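Local coordinates for ABC transporter, substrate binding protein (Mannopine) (Agrobacterium fabrum, PDB 5L9S), which is the periplasmic substrate-binding protein of an ABC transporter, probably for mannopine or a related compound, at residues A[56-60]-A[241-247]; A[105-109]-A[273-277]. One frame throughout, in Å; residues are numbered along the deposited sequence.

Both contacts belong to the two-lobed fold of a periplasmic binding protein, modelled here in its open, unliganded form. Along the chain they interleave: 56-60, 105-109, 241-247, 273-277. Their centres lie about 25 Å apart and their nearest atoms about 13 Å apart, so they do not touch. One mixed sheet connects them. Strand 61-65 follows 56-60, strand 224-240 precedes 241-247, and strand 224-240 pairs with both 61-65 and 103-116. The centre of contact 1 is about 25 Å from that of the chain. Contact 2 is buried, about 8 Å from it. In each, later chain packs against a loop or a strand from the first third.

Contact 1. Residues A[56-60]-A[241-247]; sequences NVTWD and VRGAPNR
D60 and N246 join two loops that adjoin strands of the mixed sheet in this periplasmic binding protein. The loop holding 56-60 leads into strand 61-65. The loop holding 241-247 connects strand 224-240 to helix 247-258. The tight part begins at D60. D60 O accepts a bond from V241 N at 2.9 Å, where the antiparallel strands 61-65 and 224-240 meet these loops. The D60 side chain reaches past A244 and P245. CG stands anti to the carbonyl carbon (chi1 -64°), which carries the carboxylate over to the next turn of chain. There D60 OD1 takes the N-H of N246 at 2.7 Å, on the syn side. D60 OD2 is held by V6 N, so D60 joins N246, the N-cap residue of helix 247-258, to strand 4-9. W59 turns its ring the other way, onto helix 41-53 and strand 4-9, but W59 O rests 3.5 Å from V241 CB.

The solvent side is looser. R242 and the G243 turn are exposed there. R242 sends its guanidinium to F75 O, and R247 pairs with E79. The outer part of P245 is open too, though P245 CD still packs 3.2 Å from D60 OD1.

V57 belongs to the packed part. It runs alongside V241, their ends pointing opposite ways, with V57 CG1 4.0 Å from V241 CG1. V57 CG1 also presses on R242 O at 3.4 Å. The other methyl, V57 CG2, lies 3.2 Å from G243 O, with P245 CD further off at 4.1 Å.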
loop_
_atom_site.group_PDB
_atom_site.type_symbol
_atom_site.label_atom_id
_atom_site.label_comp_id
_atom_site.label_asym_id
_atom_site.label_seq_id
_atom_site.Cartn_x
_atom_site.Cartn_y
_atom_site.Cartn_z
ATOM N N ASN A 56 3.570 -3.946 30.752
ATOM C CA ASN A 56 3.850 -2.544 30.478
ATOM C C ASN A 56 3.655 -2.076 29.007
ATOM O O ASN A 56 4.610 -1.829 28.250
ATOM C CB ASN A 56 5.248 -2.178 30.987
ATOM C CG ASN A 56 5.452 -0.700 31.243
ATOM O OD1 ASN A 56 6.571 -0.250 31.527
ATOM N ND2 ASN A 56 4.384 0.100 31.160
ATOM N N VAL A 57 2.386 -1.851 28.671
ATOM C CA VAL A 57 1.953 -1.340 27.388
ATOM C C VAL A 57 2.051 0.177 27.455
ATOM O O VAL A 57 1.321 0.813 28.220
ATOM C CB VAL A 57 0.522 -1.807 26.998
ATOM C CG1 VAL A 57 0.551 -3.149 26.285
ATOM C CG2 VAL A 57 -0.401 -1.851 28.214
ATOM N N THR A 58 2.975 0.756 26.680
ATOM C CA THR A 58 3.139 2.195 26.642
ATOM C C THR A 58 2.291 2.790 25.528
ATOM O O THR A 58 1.655 3.817 25.742
ATOM C CB THR A 58 4.619 2.569 26.596
ATOM O OG1 THR A 58 5.242 2.091 27.792
ATOM C CG2 THR A 58 4.849 4.088 26.494
ATOM N N TRP A 59 2.226 2.102 24.380
ATOM C CA TRP A 59 1.559 2.508 23.144
ATOM C C TRP A 59 0.113 2.019 23.046
ATOM O O TRP A 59 -0.213 0.941 23.542
ATOM C CB TRP A 59 2.345 2.015 21.925
ATOM C CG TRP A 59 3.782 2.431 21.807
ATOM C CD1 TRP A 59 4.472 3.294 22.606
ATOM C CD2 TRP A 59 4.701 1.991 20.800
ATOM N NE1 TRP A 59 5.772 3.407 22.168
ATOM C CE2 TRP A 59 5.937 2.629 21.053
ATOM C CE3 TRP A 59 4.595 1.114 19.693
ATOM C CZ2 TRP A 59 7.068 2.404 20.262
ATOM C CZ3 TRP A 59 5.710 0.909 18.891
ATOM C CH2 TRP A 59 6.922 1.564 19.165
ATOM N N ASP A 60 -0.748 2.819 22.398
ATOM C CA ASP A 60 -2.158 2.525 22.173
ATOM C C ASP A 60 -2.383 2.053 20.735
ATOM O O ASP A 60 -3.155 1.119 20.491
ATOM C CB ASP A 60 -3.007 3.785 22.422
ATOM C CG ASP A 60 -2.976 4.290 23.843
ATOM O OD1 ASP A 60 -3.536 3.620 24.716
ATOM O OD2 ASP A 60 -2.445 5.390 24.069
ATOM N N VAL A 241 -3.015 -1.761 19.999
ATOM C CA VAL A 241 -2.105 -2.573 20.817
ATOM C C VAL A 241 -2.870 -3.311 21.904
ATOM O O VAL A 241 -3.695 -2.708 22.604
ATOM C CB VAL A 241 -0.929 -1.740 21.390
ATOM C CG1 VAL A 241 -0.121 -2.527 22.425
ATOM C CG2 VAL A 241 -0.023 -1.234 20.274
ATOM N N ARG A 242 -2.597 -4.628 22.026
ATOM C CA ARG A 242 -3.240 -5.511 22.991
ATOM C C ARG A 242 -3.250 -4.914 24.390
ATOM O O ARG A 242 -2.196 -4.740 25.017
ATOM C CB ARG A 242 -2.622 -6.907 22.968
ATOM C CG ARG A 242 -3.657 -8.000 23.112
ATOM C CD ARG A 242 -3.015 -9.364 23.026
ATOM N NE ARG A 242 -3.544 -10.139 21.905
ATOM C CZ ARG A 242 -3.969 -11.395 21.996
ATOM N NH1 ARG A 242 -3.913 -12.042 23.157
ATOM N NH2 ARG A 242 -4.439 -12.020 20.925
ATOM N N GLY A 243 -4.454 -4.537 24.818
ATOM C CA GLY A 243 -4.716 -3.921 26.112
ATOM C C GLY A 243 -4.083 -2.552 26.246
ATOM O O GLY A 243 -3.385 -2.287 27.219
ATOM N N ALA A 244 -4.301 -1.682 25.249
ATOM C CA ALA A 244 -3.758 -0.330 25.222
ATOM C C ALA A 244 -4.174 0.455 26.494
ATOM O O ALA A 244 -5.296 0.246 26.978
ATOM C CB ALA A 244 -4.261 0.378 23.982
ATOM N N PRO A 245 -3.303 1.327 27.073
ATOM C CA PRO A 245 -3.721 2.072 28.283
ATOM C C PRO A 245 -4.960 2.959 28.098
ATOM O O PRO A 245 -5.857 2.957 28.943
ATOM C CB PRO A 245 -2.475 2.882 28.665
ATOM C CG PRO A 245 -1.634 2.916 27.462
ATOM C CD PRO A 245 -1.923 1.678 26.670
ATOM N N ASN A 246 -5.016 3.689 26.966
ATOM C CA ASN A 246 -6.082 4.613 26.570
ATOM C C ASN A 246 -6.890 4.036 25.390
ATOM O O ASN A 246 -7.089 4.718 24.382
ATOM C CB ASN A 246 -5.482 5.990 26.213
ATOM C CG ASN A 246 -4.348 6.450 27.104
ATOM O OD1 ASN A 246 -3.184 6.083 26.905
ATOM N ND2 ASN A 246 -4.646 7.293 28.076
ATOM N N ARG A 247 -7.369 2.784 25.543
ATOM C CA ARG A 247 -8.140 2.002 24.562
ATOM C C ARG A 247 -9.300 2.789 23.906
ATOM O O ARG A 247 -9.393 2.846 22.675
ATOM C CB ARG A 247 -8.667 0.696 25.209
ATOM C CG ARG A 247 -8.912 -0.448 24.214
ATOM C CD ARG A 247 -9.962 -1.446 24.686
ATOM N NE ARG A 247 -11.326 -0.942 24.499
ATOM C CZ ARG A 247 -12.233 -1.475 23.683
ATOM N NH1 ARG A 247 -11.947 -2.564 22.980
ATOM N NH2 ARG A 247 -13.436 -0.925 23.568
#

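Contact 2. Residues A[105-109]-A[273-277]; sequences KLQST and CTPPS
K105 begins the contact by laying its CB beside P276 CB, at 4.1 Å. The K105 chain kinks twice on its way to E66, with which NZ makes a salt bridge. L106 turns its side chain from the loop, toward helix 12-30. Its backbone stays in the contact: L106 O lies 3.1 Å from P276 CD. Q107 lies against the cysteine. Its CG sits between the backbone N and the carbonyl carbon (chi1 49°), and a second bend folds the chain alongside C273. Q107 CB is 3.6 Å from C273 SG, and Q107 NE2 is 3.5 Å from C273 CB. These are packing contacts. The sulfur itself is in a disulfide with C268, which fastens the start of this loop to helix 261-271.

S108 carries the hydrogen bonds of the contact. It forms a single antiparallel bridge with T274, a hydrogen-bonded pair. S108 N gives its hydrogen to T274 O at 2.9 Å. The return bond, from T274 N to S108 O, is straighter: 2.8 Å, and 172° at the hydrogen. T109 closes the row with OG1 near C273 CB.

Residues 273-275 thus make a short extended run beside strand 103-116, and P276 packs next to K105 and L106. Strand 224-240 also pairs with strand 103-116, through D236 and V234. S277 is the N-cap of helix 278-283; its OG makes a weak bond to A280 N and also bonds D93. The bridged loop therefore joins helices 261-271 and 278-283.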
loop_
_atom_site.group_PDB
_atom_site.type_symbol
_atom_site.label_atom_id
_atom_site.label_comp_id
_atom_site.label_asym_id
_atom_site.label_seq_id
_atom_site.Cartn_x
_atom_site.Cartn_y
_atom_site.Cartn_z
ATOM N N LYS A 105 -8.027 0.867 7.722
ATOM C CA LYS A 105 -7.188 1.347 6.634
ATOM C C LYS A 105 -6.901 2.839 6.831
ATOM O O LYS A 105 -7.814 3.632 7.071
ATOM C CB LYS A 105 -7.836 1.110 5.258
ATOM C CG LYS A 105 -6.821 1.022 4.105
ATOM C CD LYS A 105 -6.476 -0.452 3.697
ATOM C CE LYS A 105 -7.400 -1.017 2.639
ATOM N NZ LYS A 105 -7.346 -2.504 2.545
ATOM N N LEU A 106 -5.627 3.212 6.732
ATOM C CA LEU A 106 -5.251 4.609 6.825
ATOM C C LEU A 106 -5.210 5.139 5.404
ATOM O O LEU A 106 -5.982 6.035 5.059
ATOM C CB LEU A 106 -3.893 4.764 7.512
ATOM C CG LEU A 106 -3.445 6.180 7.720
ATOM C CD1 LEU A 106 -4.163 6.823 8.893
ATOM C CD2 LEU A 106 -1.968 6.236 7.934
ATOM N N GLN A 107 -4.333 4.569 4.568
ATOM C CA GLN A 107 -4.156 4.999 3.181
ATOM C C GLN A 107 -3.536 3.862 2.382
ATOM O O GLN A 107 -2.887 2.998 2.975
ATOM C CB GLN A 107 -3.288 6.274 3.101
ATOM C CG GLN A 107 -1.975 6.228 3.892
ATOM C CD GLN A 107 -0.817 5.453 3.309
ATOM O OE1 GLN A 107 0.177 5.241 4.008
ATOM N NE2 GLN A 107 -0.877 5.005 2.050
ATOM N N SER A 108 -3.670 3.892 1.044
ATOM C CA SER A 108 -3.089 2.853 0.187
ATOM C C SER A 108 -2.226 3.441 -0.933
ATOM O O SER A 108 -2.421 4.566 -1.384
ATOM C CB SER A 108 -4.153 1.903 -0.359
ATOM O OG SER A 108 -4.786 1.123 0.637
ATOM N N THR A 109 -1.256 2.671 -1.353
ATOM C CA THR A 109 -0.314 3.093 -2.347
ATOM C C THR A 109 -0.400 2.107 -3.496
ATOM O O THR A 109 -0.775 0.947 -3.300
ATOM C CB THR A 109 1.052 3.323 -1.649
ATOM O OG1 THR A 109 0.979 4.620 -1.051
ATOM C CG2 THR A 109 2.217 3.344 -2.597
ATOM N N CYS A 273 -1.431 9.339 -1.905
ATOM C CA CYS A 273 -1.987 8.014 -1.659
ATOM C C CYS A 273 -3.476 8.030 -1.850
ATOM O O CYS A 273 -4.064 9.101 -2.013
ATOM C CB CYS A 273 -1.603 7.516 -0.269
ATOM S SG CYS A 273 -1.737 8.768 1.037
ATOM N N THR A 274 -4.079 6.829 -1.880
ATOM C CA THR A 274 -5.509 6.615 -2.028
ATOM C C THR A 274 -6.130 6.468 -0.636
ATOM O O THR A 274 -5.847 5.476 0.038
ATOM C CB THR A 274 -5.741 5.414 -2.966
ATOM O OG1 THR A 274 -5.252 5.778 -4.257
ATOM C CG2 THR A 274 -7.204 4.983 -3.067
ATOM N N PRO A 275 -6.981 7.415 -0.189
ATOM C CA PRO A 275 -7.638 7.260 1.125
ATOM C C PRO A 275 -8.761 6.213 1.071
ATOM O O PRO A 275 -9.278 5.980 -0.039
ATOM C CB PRO A 275 -8.179 8.672 1.424
ATOM C CG PRO A 275 -8.388 9.282 0.105
ATOM C CD PRO A 275 -7.421 8.651 -0.869
ATOM N N PRO A 276 -9.186 5.600 2.227
ATOM C CA PRO A 276 -10.257 4.587 2.169
ATOM C C PRO A 276 -11.657 5.112 1.821
ATOM O O PRO A 276 -12.515 4.326 1.468
ATOM C CB PRO A 276 -10.210 3.957 3.571
ATOM C CG PRO A 276 -9.728 5.047 4.448
ATOM C CD PRO A 276 -8.682 5.734 3.610
ATOM N N SER A 277 -11.894 6.426 1.970
ATOM C CA SER A 277 -13.171 7.073 1.700
ATOM C C SER A 277 -13.288 7.444 0.225
ATOM O O SER A 277 -12.360 7.997 -0.352
ATOM C CB SER A 277 -13.332 8.303 2.598
ATOM O OG SER A 277 -14.459 9.103 2.291
#